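Local coordinates for protein phospho-furanose lactonase (Mycoplasma synoviae, PDB 3OVG) that hydrolyses 1,4-lactones, among them D-xylono- and L-arabino-1,4-lactone 5-phosphate, using two zinc ions per subunit, at residues A[55-60]-A[294-299]; A[128-133]-A[175-180]; A[169-174]-A[196-201]; A[234-239]-A[325-330]; A[305-310]-A[314-319]. One frame throughout, in Å; residues are numbered along the deposited sequence.

Contact 1: residues A[55-60]-A[294-299]; sequences FKEFID and GLAYLF
L295 meets F58 first. Its CD2 lies 4.0 Å from F58 CB, and its own CB is almost as close to the same carbon. The leucine thus packs on the root of the phenylalanine, while its backbone N is held by E54 of the same chain. A296 comes next. A296 and F58 are the nearest pair by CA, 5.5 Å apart. Water 1 accepts from A296 N at 2.9 Å and donates to E57 OE1 at 2.8 Å, so it ties the backbone of 294-299 to the side chain of E57 on helix 48-60. The second carboxylate oxygen, E57 OE2, forms a salt bridge with R282 and a hydrogen bond with N283. L298 then places CD2 over one face of the F299 ring. F299 closes the contact. F58 CD1 lies at the edge of the F299 ring, 3.6 Å from CE2. The two ring planes are at 58°. F58 CG is anti to the backbone N (chi1 173°), which carries its ring past L295 to F299. The contact is therefore apolar on the F58 side and water-bridged on the E57 side, with no direct hydrogen bond between the segments.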
# COMPACT_ATOMS: atom_id res chain seq x y z
N PHE A 55 9.69 -13.77 -32.48
CA PHE A 55 9.28 -13.36 -33.82
C PHE A 55 9.43 -14.54 -34.82
O PHE A 55 8.53 -14.77 -35.64
CB PHE A 55 10.13 -12.17 -34.28
CG PHE A 55 9.44 -11.28 -35.30
CD1 PHE A 55 8.64 -11.81 -36.31
CD2 PHE A 55 9.57 -9.90 -35.22
CE1 PHE A 55 8.00 -11.00 -37.25
CE2 PHE A 55 8.94 -9.06 -36.16
CZ PHE A 55 8.14 -9.62 -37.18
N LYS A 56 10.55 -15.26 -34.72
CA LYS A 56 10.80 -16.46 -35.55
C LYS A 56 9.74 -17.56 -35.34
O LYS A 56 9.34 -18.24 -36.29
CB LYS A 56 12.21 -17.02 -35.29
CG LYS A 56 13.34 -16.11 -35.86
CD LYS A 56 14.76 -16.59 -35.48
CE LYS A 56 15.86 -15.85 -36.27
NZ LYS A 56 17.26 -16.02 -35.71
N GLU A 57 9.27 -17.74 -34.12
CA GLU A 57 8.16 -18.69 -33.94
C GLU A 57 6.89 -18.23 -34.68
O GLU A 57 6.16 -19.03 -35.29
CB GLU A 57 7.88 -18.93 -32.46
CG GLU A 57 8.97 -19.77 -31.84
CD GLU A 57 8.79 -19.97 -30.35
OE1 GLU A 57 7.64 -19.91 -29.84
OE2 GLU A 57 9.83 -20.19 -29.67
N PHE A 58 6.61 -16.94 -34.58
CA PHE A 58 5.47 -16.36 -35.28
C PHE A 58 5.59 -16.56 -36.79
O PHE A 58 4.61 -16.87 -37.45
CB PHE A 58 5.41 -14.87 -34.90
CG PHE A 58 4.37 -14.06 -35.66
CD1 PHE A 58 3.03 -14.15 -35.33
CD2 PHE A 58 4.76 -13.15 -36.63
CE1 PHE A 58 2.09 -13.38 -35.95
CE2 PHE A 58 3.81 -12.37 -37.29
CZ PHE A 58 2.46 -12.49 -36.96
N ILE A 59 6.79 -16.35 -37.33
CA ILE A 59 7.03 -16.55 -38.76
C ILE A 59 6.93 -18.06 -39.08
O ILE A 59 6.24 -18.46 -40.03
CB ILE A 59 8.37 -15.89 -39.19
CG1 ILE A 59 8.24 -14.36 -39.17
CG2 ILE A 59 8.84 -16.36 -40.56
CD1 ILE A 59 9.56 -13.59 -39.15
N ASP A 60 7.56 -18.88 -38.24
CA ASP A 60 7.43 -20.33 -38.38
C ASP A 60 5.97 -20.76 -38.59
O ASP A 60 5.68 -21.64 -39.40
CB ASP A 60 8.01 -21.03 -37.15
CG ASP A 60 7.75 -22.55 -37.15
OD1 ASP A 60 6.70 -22.96 -36.62
OD2 ASP A 60 8.57 -23.32 -37.70
N GLY A 294 2.98 -17.56 -25.88
CA GLY A 294 3.23 -16.29 -26.55
C GLY A 294 2.58 -16.21 -27.93
O GLY A 294 1.42 -16.64 -28.11
N LEU A 295 3.32 -15.69 -28.90
CA LEU A 295 2.79 -15.46 -30.24
C LEU A 295 2.33 -16.78 -30.92
O LEU A 295 1.32 -16.78 -31.61
CB LEU A 295 3.80 -14.68 -31.10
CG LEU A 295 3.94 -13.14 -30.94
CD1 LEU A 295 3.81 -12.67 -29.52
CD2 LEU A 295 5.24 -12.56 -31.58
N ALA A 296 3.02 -17.90 -30.70
CA ALA A 296 2.65 -19.13 -31.39
C ALA A 296 1.25 -19.61 -30.97
O ALA A 296 0.57 -20.30 -31.74
CB ALA A 296 3.70 -20.24 -31.17
N TYR A 297 0.86 -19.27 -29.75
CA TYR A 297 -0.47 -19.60 -29.21
C TYR A 297 -1.60 -19.17 -30.16
O TYR A 297 -2.64 -19.86 -30.24
CB TYR A 297 -0.68 -18.91 -27.86
CG TYR A 297 -1.95 -19.31 -27.09
CD1 TYR A 297 -3.08 -18.52 -27.16
CD2 TYR A 297 -1.99 -20.44 -26.26
CE1 TYR A 297 -4.23 -18.84 -26.44
CE2 TYR A 297 -3.14 -20.78 -25.54
CZ TYR A 297 -4.26 -19.97 -25.66
OH TYR A 297 -5.42 -20.23 -24.97
N LEU A 298 -1.40 -18.05 -30.86
CA LEU A 298 -2.41 -17.57 -31.80
C LEU A 298 -2.78 -18.70 -32.77
O LEU A 298 -3.96 -19.00 -32.97
CB LEU A 298 -1.92 -16.33 -32.57
CG LEU A 298 -2.89 -15.88 -33.67
CD1 LEU A 298 -4.20 -15.46 -33.03
CD2 LEU A 298 -2.34 -14.76 -34.54
N PHE A 299 -1.76 -19.34 -33.33
CA PHE A 299 -1.90 -20.34 -34.38
C PHE A 299 -2.18 -21.73 -33.79
O PHE A 299 -3.01 -22.46 -34.31
CB PHE A 299 -0.62 -20.38 -35.21
CG PHE A 299 -0.30 -19.08 -35.87
CD1 PHE A 299 -0.87 -18.75 -37.10
CD2 PHE A 299 0.53 -18.15 -35.27
CE1 PHE A 299 -0.56 -17.57 -37.71
CE2 PHE A 299 0.82 -16.95 -35.89
CZ PHE A 299 0.27 -16.67 -37.10
O HOH W 1 5.45 -18.24 -29.13

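Contact 2: residues A[128-133]-A[175-180]; sequences AEIEEG and ARTSIL
The apolar part of this contact is a single pair, I130 and T177. I130 CG1 lies 4.1 Å from T177 CG2, and the CA atoms of the two residues are 8.5 Å apart. T177 CG2 is anti to the backbone N, and this directs the methyl at the isoleucine. The hydroxyl, beside the backbone N (chi1 -58°), turns back to its own helix and bonds to V173 O. The threonine therefore offers carbon to its neighbour and spends its hydroxyl within its own helix.

No polar bond crosses. E131 OE2 is 4.3 Å from L180 O, but both are acceptors, and the E131 carboxylate forms a salt bridge with K333.

Backbone bonds finish the first helix. A128 O accepts from both E132 N and G133 N, and G133 has positive phi. R9 bonds weakly to I130 O. Helix 119-131 thus packs through its last turn on helix 165-181, an arrangement of outer helices on a TIM barrel of the phosphotriesterase family.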
# COMPACT_ATOMS: atom_id res chain seq x y z
N ALA A 128 6.48 14.52 -38.44
CA ALA A 128 7.91 14.32 -38.64
C ALA A 128 8.29 12.86 -38.44
O ALA A 128 9.14 12.32 -39.14
CB ALA A 128 8.72 15.22 -37.66
N GLU A 129 7.66 12.20 -37.47
CA GLU A 129 8.01 10.80 -37.23
C GLU A 129 7.54 9.89 -38.37
O GLU A 129 8.22 8.93 -38.70
CB GLU A 129 7.46 10.30 -35.89
CG GLU A 129 8.12 10.96 -34.69
CD GLU A 129 8.31 9.99 -33.52
OE1 GLU A 129 7.32 9.39 -33.01
OE2 GLU A 129 9.48 9.85 -33.12
N ILE A 130 6.38 10.19 -38.93
CA ILE A 130 5.84 9.45 -40.08
C ILE A 130 6.65 9.74 -41.38
O ILE A 130 6.93 8.84 -42.16
CB ILE A 130 4.34 9.82 -40.30
CG1 ILE A 130 3.47 9.45 -39.09
CG2 ILE A 130 3.79 9.15 -41.53
CD1 ILE A 130 3.25 7.92 -38.92
N GLU A 131 7.05 11.00 -41.58
CA GLU A 131 7.62 11.43 -42.86
C GLU A 131 9.13 11.70 -42.89
O GLU A 131 9.74 11.65 -43.96
CB GLU A 131 6.83 12.64 -43.45
CG GLU A 131 5.34 12.29 -43.70
CD GLU A 131 4.57 13.34 -44.48
OE1 GLU A 131 4.87 14.57 -44.36
OE2 GLU A 131 3.63 12.91 -45.19
N GLU A 132 9.75 11.98 -41.76
CA GLU A 132 11.19 12.17 -41.76
C GLU A 132 11.91 11.02 -41.07
O GLU A 132 12.82 10.41 -41.64
CB GLU A 132 11.54 13.50 -41.11
CG GLU A 132 11.05 14.70 -41.92
CD GLU A 132 11.26 15.99 -41.18
OE1 GLU A 132 12.40 16.22 -40.72
OE2 GLU A 132 10.30 16.77 -41.03
N GLY A 133 11.52 10.74 -39.84
CA GLY A 133 12.12 9.65 -39.08
C GLY A 133 11.73 9.74 -37.61
O GLY A 133 11.55 10.83 -37.08
N ALA A 175 -5.97 12.20 -35.73
CA ALA A 175 -6.78 12.46 -36.93
C ALA A 175 -6.04 13.39 -37.88
O ALA A 175 -5.99 13.15 -39.09
CB ALA A 175 -8.17 13.01 -36.56
N ARG A 176 -5.44 14.45 -37.34
CA ARG A 176 -4.75 15.43 -38.20
C ARG A 176 -3.49 14.86 -38.89
O ARG A 176 -3.21 15.13 -40.06
CB ARG A 176 -4.45 16.71 -37.40
CG ARG A 176 -5.74 17.53 -37.10
CD ARG A 176 -5.54 18.65 -36.08
NE ARG A 176 -4.67 19.73 -36.53
CZ ARG A 176 -4.64 20.95 -35.98
NH1 ARG A 176 -5.45 21.24 -34.97
NH2 ARG A 176 -3.81 21.89 -36.45
N THR A 177 -2.72 14.09 -38.14
CA THR A 177 -1.53 13.42 -38.68
C THR A 177 -1.94 12.41 -39.73
O THR A 177 -1.28 12.27 -40.78
CB THR A 177 -0.78 12.71 -37.54
OG1 THR A 177 -0.43 13.68 -36.55
CG2 THR A 177 0.53 12.04 -38.02
N SER A 178 -3.03 11.70 -39.48
CA SER A 178 -3.48 10.67 -40.41
C SER A 178 -3.97 11.36 -41.71
O SER A 178 -3.61 10.99 -42.83
CB SER A 178 -4.59 9.82 -39.78
OG SER A 178 -5.15 8.93 -40.74
N ILE A 179 -4.77 12.39 -41.56
CA ILE A 179 -5.24 13.14 -42.72
C ILE A 179 -4.07 13.71 -43.52
O ILE A 179 -4.04 13.60 -44.75
CB ILE A 179 -6.15 14.26 -42.26
CG1 ILE A 179 -7.51 13.66 -41.85
CG2 ILE A 179 -6.28 15.37 -43.35
CD1 ILE A 179 -8.27 14.58 -40.92
N LEU A 180 -3.11 14.30 -42.83
CA LEU A 180 -2.00 14.95 -43.50
C LEU A 180 -1.02 13.98 -44.18
O LEU A 180 -0.48 14.31 -45.24
CB LEU A 180 -1.23 15.86 -42.53
CG LEU A 180 -1.95 17.09 -41.99
CD1 LEU A 180 -1.10 17.69 -40.84
CD2 LEU A 180 -2.24 18.15 -43.09

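Contact 3: residues A[169-174]-A[196-201]; sequences KALEVA and LEVAKH
Two successive outer helices of the TIM barrel, 165-181 and 195-205, touch here through L171. Strand 185-190 runs between them in the chain and carries the zinc ligand H188. L171 CD2 lies 4.0 Å from V198 CG1, and the two side chains cross at about a right angle. V198 CG1 is anti to the backbone N (chi1 161°), which brings this methyl to the leucine. The other branch of L171 goes to H201. Its CD1 is 4.2 Å from H201 ND1 and sits at the ring edge, near the plane. One leucine thus touches two residues a turn apart, one with each methyl branch. The nearest CA atoms, of L171 and H201, are 7.5 Å apart. No hydrogen bond crosses between the segments. E197 O lies over one face of the H201 ring, while V345 and L348 of helix 343-351 also pack on this histidine. The same helix 195-205 faces a neighbouring subunit, where E197 OE2 forms a salt bridge with R301 of that subunit. V198 is about 8 Å from H188, side chain to side chain. This is the helix-to-helix packing around the outside of a beta-alpha barrel.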
# COMPACT_ATOMS: atom_id res chain seq x y z
N LYS A 169 -7.58 15.69 -27.19
CA LYS A 169 -6.44 16.36 -27.83
C LYS A 169 -5.58 15.37 -28.63
O LYS A 169 -5.19 15.63 -29.76
CB LYS A 169 -5.57 17.05 -26.77
CG LYS A 169 -4.53 18.00 -27.38
CD LYS A 169 -3.87 18.87 -26.30
CE LYS A 169 -2.78 19.71 -26.90
NZ LYS A 169 -2.04 20.42 -25.84
N ALA A 170 -5.31 14.21 -28.03
CA ALA A 170 -4.47 13.22 -28.71
C ALA A 170 -5.24 12.60 -29.87
O ALA A 170 -4.65 12.29 -30.91
CB ALA A 170 -4.00 12.14 -27.72
N LEU A 171 -6.57 12.49 -29.75
CA LEU A 171 -7.38 12.00 -30.87
C LEU A 171 -7.32 12.98 -32.04
O LEU A 171 -7.23 12.59 -33.19
CB LEU A 171 -8.85 11.73 -30.46
CG LEU A 171 -9.07 10.51 -29.56
CD1 LEU A 171 -10.50 10.47 -29.04
CD2 LEU A 171 -8.78 9.24 -30.33
N GLU A 172 -7.36 14.27 -31.73
CA GLU A 172 -7.28 15.30 -32.77
C GLU A 172 -5.88 15.22 -33.39
O GLU A 172 -5.72 15.31 -34.61
CB GLU A 172 -7.54 16.71 -32.19
CG GLU A 172 -7.28 17.80 -33.24
CD GLU A 172 -7.73 19.19 -32.82
OE1 GLU A 172 -8.47 19.33 -31.84
OE2 GLU A 172 -7.34 20.15 -33.49
N VAL A 173 -4.87 15.03 -32.56
CA VAL A 173 -3.53 14.91 -33.09
C VAL A 173 -3.45 13.70 -34.05
O VAL A 173 -2.90 13.78 -35.15
CB VAL A 173 -2.48 14.81 -31.97
CG1 VAL A 173 -1.16 14.25 -32.52
CG2 VAL A 173 -2.27 16.18 -31.28
N ALA A 174 -4.07 12.59 -33.66
CA ALA A 174 -4.03 11.39 -34.50
C ALA A 174 -4.77 11.64 -35.82
O ALA A 174 -4.28 11.32 -36.89
CB ALA A 174 -4.66 10.24 -33.75
N LEU A 196 -17.18 3.60 -29.25
CA LEU A 196 -18.07 4.25 -30.20
C LEU A 196 -17.65 5.72 -30.34
O LEU A 196 -17.57 6.28 -31.43
CB LEU A 196 -19.51 4.17 -29.68
CG LEU A 196 -20.58 4.83 -30.54
CD1 LEU A 196 -20.58 4.23 -31.97
CD2 LEU A 196 -21.94 4.69 -29.88
N GLU A 197 -17.38 6.34 -29.21
CA GLU A 197 -17.12 7.76 -29.16
C GLU A 197 -15.73 8.09 -29.74
O GLU A 197 -15.59 9.05 -30.46
CB GLU A 197 -17.31 8.27 -27.72
CG GLU A 197 -18.80 8.31 -27.27
CD GLU A 197 -19.35 6.92 -26.99
OE1 GLU A 197 -18.58 6.05 -26.57
OE2 GLU A 197 -20.55 6.68 -27.17
N VAL A 198 -14.73 7.28 -29.44
CA VAL A 198 -13.44 7.40 -30.10
C VAL A 198 -13.62 7.41 -31.64
O VAL A 198 -13.15 8.33 -32.33
CB VAL A 198 -12.51 6.29 -29.69
CG1 VAL A 198 -11.37 6.17 -30.72
CG2 VAL A 198 -12.00 6.58 -28.28
N ALA A 199 -14.35 6.41 -32.14
CA ALA A 199 -14.70 6.31 -33.57
C ALA A 199 -15.33 7.59 -34.11
O ALA A 199 -14.84 8.17 -35.08
CB ALA A 199 -15.62 5.07 -33.86
N LYS A 200 -16.40 8.05 -33.48
CA LYS A 200 -17.10 9.24 -33.97
C LYS A 200 -16.23 10.47 -33.93
O LYS A 200 -16.27 11.31 -34.84
CB LYS A 200 -18.37 9.46 -33.17
CG LYS A 200 -19.41 8.37 -33.46
CD LYS A 200 -20.28 8.10 -32.24
CE LYS A 200 -21.59 8.85 -32.27
NZ LYS A 200 -22.56 8.29 -31.24
N HIS A 201 -15.40 10.59 -32.90
CA HIS A 201 -14.58 11.78 -32.80
C HIS A 201 -13.59 11.81 -33.94
O HIS A 201 -13.49 12.82 -34.62
CB HIS A 201 -13.89 11.90 -31.42
CG HIS A 201 -14.86 12.05 -30.30
ND1 HIS A 201 -14.59 11.62 -29.01
CD2 HIS A 201 -16.10 12.59 -30.27
CE1 HIS A 201 -15.63 11.87 -28.25
NE2 HIS A 201 -16.56 12.46 -28.98

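Contact 4: residues A[234-239]-A[325-330]; sequences GVTLCF and KRVLAF
The R326 guanidinium meets T236 at its edge. T236 OG1 lies near the guanidinium plane, 12° out of it, and accepts from R326 NH2 at 2.8 Å. The bond is fairly straight, with an N-H...O angle of 161°. The two side chains come from opposite directions. R326 starts with CG anti to its own N and bends at chi3 (66°), which turns the flat group to the threonine. Water 2 adds a second link. It accepts from R326 NH1 at 2.9 Å, donates to G234 O at 2.9 Å, and is hydrogen-bonded to T236 OG1 at 2.8 Å. The guanidinium is thus fixed by two of its nitrogens. NH2 has a further partner, K267 O of the same chain, and NH1 forms a long, weak ion pair with D210. V327 supplies the apolar part. Its CG1 lies 3.5 Å from T236 OG1 and 4.1 Å from T236 CB, so the hydroxyl is covered by a methyl beside its polar partners. Strand 236-239 belongs to the parallel barrel sheet, between strands 212-215 and 269-271. R326 of helix 313-327 is thereby fastened to the start of strand 236-239, at the N-terminal end of a TIM barrel.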
# COMPACT_ATOMS: atom_id res chain seq x y z
N GLY A 234 -17.94 2.18 -39.19
CA GLY A 234 -17.18 1.54 -40.24
C GLY A 234 -15.73 1.31 -39.86
O GLY A 234 -14.89 0.98 -40.72
N VAL A 235 -15.40 1.51 -38.59
CA VAL A 235 -14.02 1.31 -38.13
C VAL A 235 -13.76 -0.18 -38.00
O VAL A 235 -14.65 -1.00 -38.26
CB VAL A 235 -13.70 2.05 -36.81
CG1 VAL A 235 -13.85 3.57 -36.98
CG2 VAL A 235 -14.57 1.52 -35.66
N THR A 236 -12.54 -0.54 -37.64
CA THR A 236 -12.14 -1.95 -37.48
C THR A 236 -11.78 -2.17 -36.00
O THR A 236 -11.11 -1.33 -35.36
CB THR A 236 -10.96 -2.29 -38.43
OG1 THR A 236 -11.38 -2.13 -39.78
CG2 THR A 236 -10.38 -3.71 -38.21
N LEU A 237 -12.28 -3.27 -35.45
CA LEU A 237 -11.99 -3.66 -34.08
C LEU A 237 -10.76 -4.56 -34.09
O LEU A 237 -10.77 -5.60 -34.73
CB LEU A 237 -13.20 -4.40 -33.44
CG LEU A 237 -14.53 -3.62 -33.51
CD1 LEU A 237 -15.71 -4.32 -32.81
CD2 LEU A 237 -14.34 -2.17 -32.99
N CYS A 238 -9.69 -4.14 -33.42
CA CYS A 238 -8.50 -4.97 -33.24
C CYS A 238 -8.60 -5.70 -31.92
O CYS A 238 -8.42 -5.13 -30.87
CB CYS A 238 -7.21 -4.14 -33.27
SG CYS A 238 -5.71 -5.18 -33.09
N PHE A 239 -8.91 -7.00 -31.96
CA PHE A 239 -9.02 -7.75 -30.72
C PHE A 239 -7.69 -8.28 -30.26
O PHE A 239 -6.95 -8.88 -31.04
CB PHE A 239 -9.97 -8.95 -30.91
CG PHE A 239 -11.38 -8.55 -31.08
CD1 PHE A 239 -12.10 -8.03 -30.01
CD2 PHE A 239 -12.01 -8.69 -32.31
CE1 PHE A 239 -13.43 -7.66 -30.16
CE2 PHE A 239 -13.34 -8.32 -32.47
CZ PHE A 239 -14.05 -7.80 -31.39
N LYS A 325 -4.31 -5.53 -44.66
CA LYS A 325 -3.86 -5.01 -45.94
C LYS A 325 -4.61 -3.72 -46.26
O LYS A 325 -4.03 -2.74 -46.79
CB LYS A 325 -4.07 -6.07 -47.04
CG LYS A 325 -3.72 -5.62 -48.43
CD LYS A 325 -3.22 -6.82 -49.29
CE LYS A 325 -4.34 -7.62 -49.91
NZ LYS A 325 -4.60 -7.16 -51.33
N ARG A 326 -5.89 -3.72 -45.91
CA ARG A 326 -6.75 -2.55 -46.03
C ARG A 326 -6.43 -1.46 -45.01
O ARG A 326 -6.13 -0.33 -45.38
CB ARG A 326 -8.22 -2.95 -45.89
CG ARG A 326 -9.15 -1.76 -45.87
CD ARG A 326 -10.63 -2.18 -45.89
NE ARG A 326 -11.07 -2.89 -44.69
CZ ARG A 326 -11.20 -2.32 -43.49
NH1 ARG A 326 -10.89 -1.04 -43.32
NH2 ARG A 326 -11.62 -3.03 -42.44
N VAL A 327 -6.46 -1.79 -43.73
CA VAL A 327 -6.42 -0.76 -42.69
C VAL A 327 -5.03 -0.16 -42.46
O VAL A 327 -4.93 0.95 -41.95
CB VAL A 327 -7.01 -1.25 -41.37
CG1 VAL A 327 -8.44 -1.70 -41.57
CG2 VAL A 327 -6.17 -2.41 -40.78
N LEU A 328 -3.97 -0.86 -42.87
CA LEU A 328 -2.60 -0.39 -42.67
C LEU A 328 -2.02 0.33 -43.89
O LEU A 328 -0.91 0.88 -43.82
CB LEU A 328 -1.67 -1.55 -42.27
CG LEU A 328 -1.97 -2.24 -40.93
CD1 LEU A 328 -1.00 -3.42 -40.77
CD2 LEU A 328 -1.76 -1.26 -39.78
N ALA A 329 -2.75 0.33 -45.01
CA ALA A 329 -2.28 0.99 -46.23
C ALA A 329 -2.33 2.50 -46.06
O ALA A 329 -3.31 3.00 -45.53
CB ALA A 329 -3.16 0.55 -47.42
N PHE A 330 -1.32 3.25 -46.50
CA PHE A 330 -1.46 4.70 -46.45
C PHE A 330 -2.56 5.20 -47.39
O PHE A 330 -2.73 4.68 -48.50
CB PHE A 330 -0.13 5.40 -46.79
CG PHE A 330 0.76 5.62 -45.57
CD1 PHE A 330 1.02 4.59 -44.68
CD2 PHE A 330 1.33 6.86 -45.33
CE1 PHE A 330 1.83 4.78 -43.57
CE2 PHE A 330 2.17 7.06 -44.23
CZ PHE A 330 2.42 6.04 -43.35
O HOH W 2 -12.15 0.20 -41.08

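Contact 5: residues A[305-310]-A[314-319]; sequences LLKQVG and EAIFDI
Helix 296-309 ends in this contact, and helix 313-327 starts after a short turn; the two are consecutive helices on the outside of the TIM barrel. G310 closes the first helix with a Schellman motif. Its phi is positive (113°), and its N bonds to K307 O at 3.0 Å and weakly to L306 O. The second helix then comes back beside the first, with L306 CA 8.2 Å from I316 CA. I316 is the residue that bridges the space. Its CG1 is anti to the carbonyl carbon, and the chain runs on extended (chi2 -176°), so CD1 reaches the first helix. There CD1 lies 4.1 Å from L306 CB. V311 in the turn packs on both L306 and I316. L306 also touches A254 of helix 250-262, and Y224 of a neighbouring subunit packs on L305, Q308 and V309 on the same helix. K307 crosses I316 at about a right angle. Its chain passes across the tip of the isoleucine, with K307 CG 3.7 Å from I316 CD1. A bend at chi4 (42°) then folds the ammonium back over the same methyl, with K307 NZ 3.4 Å from I316 CD1.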
# COMPACT_ATOMS: atom_id res chain seq x y z
N LEU A 305 -9.49 -22.71 -32.23
CA LEU A 305 -10.73 -22.47 -31.49
C LEU A 305 -11.76 -21.69 -32.32
O LEU A 305 -12.96 -21.99 -32.29
CB LEU A 305 -10.47 -21.77 -30.16
CG LEU A 305 -11.70 -21.36 -29.33
CD1 LEU A 305 -12.50 -22.58 -28.86
CD2 LEU A 305 -11.27 -20.49 -28.08
N LEU A 306 -11.29 -20.67 -33.03
CA LEU A 306 -12.14 -19.95 -33.98
C LEU A 306 -12.84 -20.90 -34.97
O LEU A 306 -14.06 -20.82 -35.18
CB LEU A 306 -11.31 -18.92 -34.75
CG LEU A 306 -11.58 -17.43 -34.51
CD1 LEU A 306 -12.18 -17.09 -33.16
CD2 LEU A 306 -10.34 -16.61 -34.79
N LYS A 307 -12.07 -21.80 -35.57
CA LYS A 307 -12.69 -22.72 -36.54
C LYS A 307 -13.67 -23.59 -35.81
O LYS A 307 -14.73 -23.91 -36.35
CB LYS A 307 -11.66 -23.62 -37.24
CG LYS A 307 -10.59 -22.85 -38.04
CD LYS A 307 -9.81 -23.82 -38.99
CE LYS A 307 -8.80 -23.04 -39.85
NZ LYS A 307 -8.12 -22.00 -38.99
N GLN A 308 -13.31 -24.00 -34.60
CA GLN A 308 -14.17 -24.88 -33.79
C GLN A 308 -15.56 -24.31 -33.53
O GLN A 308 -16.57 -25.04 -33.57
CB GLN A 308 -13.52 -25.23 -32.44
CG GLN A 308 -14.29 -26.29 -31.64
CD GLN A 308 -13.63 -26.72 -30.30
OE1 GLN A 308 -12.54 -26.27 -29.94
NE2 GLN A 308 -14.30 -27.60 -29.58
N VAL A 309 -15.63 -23.02 -33.20
CA VAL A 309 -16.93 -22.42 -32.92
C VAL A 309 -17.65 -22.04 -34.21
O VAL A 309 -18.78 -21.59 -34.17
CB VAL A 309 -16.81 -21.20 -32.00
CG1 VAL A 309 -16.08 -21.57 -30.70
CG2 VAL A 309 -16.10 -20.07 -32.73
N GLY A 310 -16.99 -22.20 -35.36
CA GLY A 310 -17.67 -21.99 -36.63
C GLY A 310 -17.24 -20.81 -37.50
O GLY A 310 -17.96 -20.45 -38.43
N GLU A 314 -12.15 -18.47 -44.74
CA GLU A 314 -12.18 -17.21 -45.45
C GLU A 314 -12.20 -16.03 -44.50
O GLU A 314 -11.44 -15.09 -44.68
CB GLU A 314 -13.40 -17.11 -46.38
CG GLU A 314 -13.45 -18.19 -47.47
CD GLU A 314 -14.32 -19.39 -47.05
OE1 GLU A 314 -13.95 -20.12 -46.08
OE2 GLU A 314 -15.36 -19.60 -47.73
N ALA A 315 -13.09 -16.05 -43.51
CA ALA A 315 -13.17 -14.95 -42.55
C ALA A 315 -11.86 -14.82 -41.78
O ALA A 315 -11.36 -13.70 -41.55
CB ALA A 315 -14.31 -15.17 -41.59
N ILE A 316 -11.28 -15.96 -41.41
CA ILE A 316 -9.98 -15.96 -40.77
C ILE A 316 -8.94 -15.30 -41.67
O ILE A 316 -8.12 -14.50 -41.18
CB ILE A 316 -9.54 -17.39 -40.32
CG1 ILE A 316 -10.45 -17.88 -39.18
CG2 ILE A 316 -8.09 -17.37 -39.86
CD1 ILE A 316 -10.04 -19.24 -38.61
N PHE A 317 -9.00 -15.60 -42.98
CA PHE A 317 -8.11 -14.97 -43.96
C PHE A 317 -8.26 -13.44 -44.00
O PHE A 317 -7.26 -12.71 -44.06
CB PHE A 317 -8.29 -15.54 -45.39
CG PHE A 317 -7.16 -15.16 -46.33
CD1 PHE A 317 -5.95 -15.84 -46.30
CD2 PHE A 317 -7.30 -14.11 -47.21
CE1 PHE A 317 -4.91 -15.49 -47.16
CE2 PHE A 317 -6.25 -13.73 -48.06
CZ PHE A 317 -5.05 -14.44 -48.04
N ASP A 318 -9.50 -12.96 -44.04
CA ASP A 318 -9.76 -11.54 -43.97
C ASP A 318 -9.19 -10.97 -42.69
O ASP A 318 -8.51 -9.94 -42.72
CB ASP A 318 -11.26 -11.24 -44.00
CG ASP A 318 -11.86 -11.43 -45.39
OD1 ASP A 318 -11.12 -11.40 -46.39
OD2 ASP A 318 -13.08 -11.56 -45.45
N ILE A 319 -9.44 -11.63 -41.57
CA ILE A 319 -8.96 -11.14 -40.27
C ILE A 319 -7.43 -10.99 -40.18
O ILE A 319 -6.92 -10.01 -39.64
CB ILE A 319 -9.47 -12.02 -39.13
CG1 ILE A 319 -10.96 -11.81 -38.92
CG2 ILE A 319 -8.70 -11.71 -37.87
CD1 ILE A 319 -11.62 -12.87 -38.01

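Overall arrangement
All five contacts belong to one TIM barrel. Along the chain, contact 1 opens first and encloses contacts 2 and 3, which cross each other and share helix 165-181. Contact 4 crosses contact 1 and encloses contact 5. Helix 296-309 serves contacts 1 and 5, and helix 313-327 serves contacts 4 and 5. Contact 4 is the most central, its centre about 10 Å from that of the chain. It touches contact 2 through I130 and F330, and contact 3 through A199 and V235. Contacts 1 and 2 lie on opposite sides of the chain's centre, centres 31 Å apart. Contacts 1, 2, 3 and 5 pack helices round the zinc-binding barrel; contact 4 ties one to a strand.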